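Local coordinates for protein chloroplastic group IIB intron splicing facilitator CRS2, chloroplastic (Zea mays, PDB 1RYB) that is required for the splicing of chloroplast group IIB introns, working in complexes with CAF1 or CAF2, and has no peptidyl-tRNA hydrolase activity despite its hydrolase fold, at residues A[33-38]-A[105-110]. Sequence-based numbering, arbitrary orientation.
Sequences TRHNVG and IYDDTS
Gly38, in the first turn of helix 37-48, rides over the C-terminal half of strand 102-108, its lack of a side chain letting its CA come within 4.3 Å of the CA of Tyr106 and make a CA-H...O contact to Ile105 O at 3.6 Å. From the short 3-10 turn just before the helix, His35 ND1 donates to Asp107 OD2 at 2.8 Å, a fairly straight bond (162°). OD2 sits at the ring edge in the imidazole plane, while the N-H meets it from its syn side, tilted 29° out of the carboxylate plane; ring and carboxylate planes are 89° apart. This is the histidine-aspartate pair of the peptidyl-tRNA hydrolase fold: by similarity His35 is the proton acceptor and Asp107 stabilises its basic form, although CRS2 itself lacks the activity. Asn82 and Asn128, tRNA-binding residues by similarity, lie close to the imidazole. The other carboxylate oxygen, Asp107 OD1, accepts from His127 NE2, and a water bridges it to Gly38 N, from which the water accepts, each 2.9 Å away. Asp107 CG stands between its own backbone N and carbonyl carbon, a torsion that swings the carboxylate beside His35. Asp107 CB packs against Arg34 O (3.5 Å) and Val37 CG1 (3.7 Å). With an alanine here, His35 ND1 would probably lose its acceptor and His127 NE2 and the bridging water a partner, leaving the imidazole freer to turn.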
loop_
_atom_site.group_PDB
_atom_site.type_symbol
_atom_site.label_atom_id
_atom_site.label_comp_id
_atom_site.label_asym_id
_atom_site.label_seq_id
_atom_site.Cartn_x
_atom_site.Cartn_y
_atom_site.Cartn_z
ATOM N N THR A 33 -11.668 5.391 5.024
ATOM C CA THR A 33 -12.229 5.361 3.684
ATOM C C THR A 33 -11.589 4.282 2.830
ATOM O O THR A 33 -10.474 3.833 3.091
ATOM C CB THR A 33 -12.213 6.732 3.038
ATOM O OG1 THR A 33 -10.897 7.136 2.798
ATOM C CG2 THR A 33 -12.916 7.807 3.937
ATOM N N ARG A 34 -12.327 3.808 1.885
ATOM C CA ARG A 34 -11.845 2.671 1.048
ATOM C C ARG A 34 -10.507 2.965 0.366
ATOM O O ARG A 34 -9.602 2.083 0.304
ATOM C CB ARG A 34 -12.866 2.278 -0.004
ATOM C CG ARG A 34 -14.195 1.834 0.651
ATOM C CD ARG A 34 -15.082 1.096 -0.390
ATOM N NE ARG A 34 -16.351 0.528 0.145
ATOM C CZ ARG A 34 -17.469 1.266 0.361
ATOM N NH1 ARG A 34 -17.482 2.583 0.107
ATOM N NH2 ARG A 34 -18.568 0.653 0.892
ATOM N N HIS A 35 -10.403 4.156 -0.186
ATOM C CA HIS A 35 -9.159 4.555 -0.862
ATOM C C HIS A 35 -7.967 4.680 0.109
ATOM O O HIS A 35 -6.838 4.851 -0.343
ATOM C CB HIS A 35 -9.398 5.927 -1.536
ATOM C CG HIS A 35 -8.775 6.162 -2.915
ATOM N ND1 HIS A 35 -8.485 5.151 -3.764
ATOM C CD2 HIS A 35 -8.486 7.325 -3.534
ATOM C CE1 HIS A 35 -8.004 5.675 -4.870
ATOM N NE2 HIS A 35 -7.966 6.998 -4.741
ATOM N N ASN A 36 -8.191 4.601 1.411
ATOM C CA ASN A 36 -7.104 4.630 2.394
ATOM C C ASN A 36 -6.735 3.270 2.931
ATOM O O ASN A 36 -5.979 3.170 3.861
ATOM C CB ASN A 36 -7.503 5.486 3.605
ATOM C CG ASN A 36 -7.054 6.930 3.398
ATOM O OD1 ASN A 36 -7.018 7.463 2.285
ATOM N ND2 ASN A 36 -6.572 7.556 4.447
ATOM N N VAL A 37 -7.305 2.162 2.404
ATOM C CA VAL A 37 -7.005 0.891 2.991
ATOM C C VAL A 37 -5.523 0.556 2.942
ATOM O O VAL A 37 -5.073 -0.212 3.751
ATOM C CB VAL A 37 -7.916 -0.214 2.390
ATOM C CG1 VAL A 37 -7.587 -0.540 0.928
ATOM C CG2 VAL A 37 -8.018 -1.492 3.245
ATOM N N GLY A 38 -4.793 1.059 1.955
ATOM C CA GLY A 38 -3.354 0.829 1.983
ATOM C C GLY A 38 -2.699 1.390 3.228
ATOM O O GLY A 38 -1.725 0.842 3.770
ATOM N N ILE A 105 1.180 -0.856 -1.607
ATOM C CA ILE A 105 -0.035 -1.457 -1.041
ATOM C C ILE A 105 -1.217 -0.514 -1.283
ATOM O O ILE A 105 -1.157 0.643 -0.854
ATOM C CB ILE A 105 0.183 -1.786 0.465
ATOM C CG1 ILE A 105 1.475 -2.592 0.607
ATOM C CG2 ILE A 105 -1.042 -2.588 1.006
ATOM C CD1 ILE A 105 1.586 -3.188 2.029
ATOM N N TYR A 106 -2.312 -1.001 -1.890
ATOM C CA TYR A 106 -3.392 -0.040 -2.247
ATOM C C TYR A 106 -4.710 -0.746 -2.521
ATOM O O TYR A 106 -4.749 -1.963 -2.562
ATOM C CB TYR A 106 -2.938 0.733 -3.543
ATOM C CG TYR A 106 -2.838 -0.259 -4.737
ATOM C CD1 TYR A 106 -3.929 -0.481 -5.577
ATOM C CD2 TYR A 106 -1.739 -1.088 -4.938
ATOM C CE1 TYR A 106 -3.844 -1.378 -6.638
ATOM C CE2 TYR A 106 -1.698 -2.124 -5.888
ATOM C CZ TYR A 106 -2.747 -2.216 -6.799
ATOM O OH TYR A 106 -2.766 -3.198 -7.796
ATOM N N ASP A 107 -5.778 0.033 -2.607
ATOM C CA ASP A 107 -7.169 -0.504 -2.858
ATOM C C ASP A 107 -7.330 -0.892 -4.305
ATOM O O ASP A 107 -6.927 -0.154 -5.202
ATOM C CB ASP A 107 -8.227 0.558 -2.528
ATOM C CG ASP A 107 -7.844 1.882 -3.115
ATOM O OD1 ASP A 107 -6.733 2.420 -3.000
ATOM O OD2 ASP A 107 -8.782 2.389 -3.819
ATOM N N ASP A 108 -7.944 -2.008 -4.566
ATOM C CA ASP A 108 -8.086 -2.400 -5.984
ATOM C C ASP A 108 -9.539 -2.760 -6.274
ATOM O O ASP A 108 -10.116 -3.669 -5.671
ATOM C CB ASP A 108 -7.133 -3.516 -6.307
ATOM C CG ASP A 108 -7.178 -3.991 -7.714
ATOM O OD1 ASP A 108 -8.117 -3.784 -8.453
ATOM O OD2 ASP A 108 -6.161 -4.767 -7.995
ATOM N N THR A 109 -10.206 -1.908 -7.046
ATOM C CA THR A 109 -11.685 -2.120 -7.280
ATOM C C THR A 109 -11.937 -3.315 -8.231
ATOM O O THR A 109 -13.048 -3.689 -8.502
ATOM C CB THR A 109 -12.406 -0.879 -7.872
ATOM O OG1 THR A 109 -11.783 -0.564 -9.052
ATOM C CG2 THR A 109 -12.276 0.310 -6.985
ATOM N N SER A 110 -10.894 -3.918 -8.721
ATOM C CA SER A 110 -11.051 -5.027 -9.656
ATOM C C SER A 110 -11.057 -6.388 -8.991
ATOM O O SER A 110 -11.277 -7.404 -9.633
ATOM C CB SER A 110 -10.011 -4.925 -10.772
ATOM O OG SER A 110 -8.853 -5.629 -10.367
HETATM O O HOH W 1 -5.089 2.457 -0.553
#